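Local coordinates for protein phenol hydroxylase component phL (Pseudomonas stutzeri, PDB 3U52) that probably serves as a subunit of the phenol hydroxylase complex, a bacterial multicomponent enzyme that hydroxylates phenol, at residues D[106-111]-D[247-252]. Sequence-based numbering, arbitrary orientation.
Sequences NLLTRL and SMLTEF
Leu108 and Leu249 meet tip to tip, methyl against methyl, with CD1 of Leu108 4.0 Å from CD1 of Leu249. Beside this pair, Leu107 and Met248 cross at about a right angle, Leu107 CD1 lying 4.2 Å from Met248 CE. The CG of Met248 stands between its backbone N and carbonyl carbon (chi1 66°), and a bend at chi3 (79°) turns the terminal methyl to meet Leu107. The backbones stay well apart: the CA atoms of Leu108 and Leu249 are 10.5 Å from each other, so only side-chain ends span the gap, burying 112 Å² in all. The Leu108–Leu249 half is the closer-packed, with both leucines buried and Ile170 of helix 147-175 touched by each. The Met248 half is looser; its partly exposed side chain rests on Phe101 and Cys102 of helix 81-105 and meets Met248 of the second subunit, which brings the subunit interface to its flank. Toward solvent, Asn106, the first residue after helix 81-105, has positive phi in a Schellman motif with two bonds back into the last turn; separately, Arg110 N bonds to Asn106 O (3.0 Å). A type I turn from Leu108 to Leu111 then leads the chain toward helix 113-122. On this outer side the guanidinium of exposed Arg110 lies with one face over Leu107 CD2, which sits 3.6 Å above its plane and offset toward the rim. The contact thus joins the connection between helices 81-105 and 113-122 to the short helix 246-249, just before helix 251-274, in a largely helical, strand-free chain of the methane/phenol/alkene hydroxylase family. No hydrogen bond or salt bridge crosses between the two segments; their direct attachment is therefore hydrophobic, resting on methyl contacts that impose little directional constraint.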
loop_
_atom_site.group_PDB
_atom_site.type_symbol
_atom_site.label_atom_id
_atom_site.label_comp_id
_atom_site.label_asym_id
_atom_site.label_seq_id
_atom_site.Cartn_x
_atom_site.Cartn_y
_atom_site.Cartn_z
ATOM N N ASN D 106 35.228 8.559 13.762
ATOM C CA ASN D 106 35.771 8.884 15.063
ATOM C C ASN D 106 35.787 10.358 15.342
ATOM O O ASN D 106 36.728 10.880 15.935
ATOM C CB ASN D 106 37.175 8.304 15.223
ATOM C CG ASN D 106 37.197 6.826 15.005
ATOM O OD1 ASN D 106 36.454 6.065 15.629
ATOM N ND2 ASN D 106 38.056 6.400 14.122
ATOM N N LEU D 107 34.717 11.028 14.940
ATOM C CA LEU D 107 34.632 12.463 15.109
ATOM C C LEU D 107 34.570 12.882 16.591
ATOM O O LEU D 107 35.051 13.952 16.944
ATOM C CB LEU D 107 33.465 13.031 14.285
ATOM C CG LEU D 107 33.588 12.768 12.766
ATOM C CD1 LEU D 107 32.484 13.474 11.976
ATOM C CD2 LEU D 107 34.959 13.243 12.252
ATOM N N LEU D 108 34.005 12.026 17.441
ATOM C CA LEU D 108 33.892 12.302 18.878
ATOM C C LEU D 108 35.023 11.704 19.682
ATOM O O LEU D 108 35.502 12.339 20.616
ATOM C CB LEU D 108 32.573 11.797 19.443
ATOM C CG LEU D 108 31.302 12.499 18.956
ATOM C CD1 LEU D 108 30.157 12.176 19.922
ATOM C CD2 LEU D 108 31.475 14.004 18.819
ATOM N N THR D 109 35.449 10.496 19.327
ATOM C CA THR D 109 36.520 9.824 20.058
ATOM C C THR D 109 37.896 10.456 19.776
ATOM O O THR D 109 38.786 10.382 20.618
ATOM C CB THR D 109 36.576 8.314 19.791
ATOM O OG1 THR D 109 36.684 8.111 18.381
ATOM C CG2 THR D 109 35.340 7.612 20.291
ATOM N N ARG D 110 38.064 11.101 18.624
ATOM C CA ARG D 110 39.305 11.840 18.345
ATOM C C ARG D 110 39.449 13.188 19.081
ATOM O O ARG D 110 40.521 13.822 19.007
ATOM C CB ARG D 110 39.489 12.072 16.851
ATOM C CG ARG D 110 38.952 13.404 16.381
ATOM C CD ARG D 110 39.106 13.450 14.877
ATOM N NE ARG D 110 38.606 14.680 14.273
ATOM C CZ ARG D 110 38.364 14.804 12.969
ATOM N NH1 ARG D 110 38.565 13.767 12.152
ATOM N NH2 ARG D 110 37.909 15.945 12.489
ATOM N N LEU D 111 38.385 13.646 19.743
ATOM C CA LEU D 111 38.457 14.881 20.539
ATOM C C LEU D 111 39.343 14.639 21.778
ATOM O O LEU D 111 39.497 13.505 22.242
ATOM C CB LEU D 111 37.042 15.366 20.947
ATOM C CG LEU D 111 35.976 15.861 19.966
ATOM C CD1 LEU D 111 34.594 16.014 20.677
ATOM C CD2 LEU D 111 36.349 17.181 19.304
ATOM N N SER D 247 27.248 19.267 16.231
ATOM C CA SER D 247 26.125 19.937 15.559
ATOM C C SER D 247 25.318 19.029 14.628
ATOM O O SER D 247 24.126 19.210 14.453
ATOM C CB SER D 247 26.613 21.092 14.699
ATOM O OG SER D 247 26.903 22.230 15.460
ATOM N N MET D 248 25.989 18.100 13.974
ATOM C CA MET D 248 25.282 17.248 13.058
ATOM C C MET D 248 24.479 16.236 13.848
ATOM O O MET D 248 23.463 15.724 13.354
ATOM C CB MET D 248 26.233 16.588 12.038
ATOM C CG MET D 248 27.251 15.600 12.602
ATOM S SD MET D 248 28.333 14.932 11.249
ATOM C CE MET D 248 29.503 16.250 10.993
ATOM N N LEU D 249 24.900 15.973 15.085
ATOM C CA LEU D 249 24.144 15.056 15.965
ATOM C C LEU D 249 22.926 15.680 16.632
ATOM O O LEU D 249 22.032 14.984 17.071
ATOM C CB LEU D 249 25.079 14.399 16.980
ATOM C CG LEU D 249 26.317 13.738 16.355
ATOM C CD1 LEU D 249 27.197 13.143 17.455
ATOM C CD2 LEU D 249 25.890 12.633 15.352
ATOM N N THR D 250 22.857 17.000 16.675
ATOM C CA THR D 250 21.767 17.667 17.376
ATOM C C THR D 250 20.843 18.352 16.393
ATOM O O THR D 250 20.012 19.179 16.779
ATOM C CB THR D 250 22.339 18.698 18.383
ATOM O OG1 THR D 250 23.214 19.564 17.672
ATOM C CG2 THR D 250 23.166 17.976 19.503
ATOM N N GLU D 251 20.974 18.035 15.100
ATOM C CA GLU D 251 20.120 18.705 14.134
ATOM C C GLU D 251 18.686 18.184 14.317
ATOM O O GLU D 251 17.732 18.902 14.117
ATOM C CB GLU D 251 20.634 18.502 12.680
ATOM C CG GLU D 251 19.912 19.359 11.577
ATOM C CD GLU D 251 20.136 20.895 11.636
ATOM O OE1 GLU D 251 21.049 21.405 12.335
ATOM O OE2 GLU D 251 19.387 21.607 10.941
ATOM N N PHE D 252 18.541 16.925 14.693
ATOM C CA PHE D 252 17.225 16.394 14.979
ATOM C C PHE D 252 16.480 17.341 15.969
ATOM O O PHE D 252 15.326 17.711 15.752
ATOM C CB PHE D 252 17.343 14.961 15.526
ATOM C CG PHE D 252 16.013 14.303 15.776
ATOM C CD1 PHE D 252 15.442 13.460 14.795
ATOM C CD2 PHE D 252 15.322 14.516 16.986
ATOM C CE1 PHE D 252 14.185 12.823 15.015
ATOM C CE2 PHE D 252 14.059 13.902 17.229
ATOM C CZ PHE D 252 13.477 13.068 16.228
#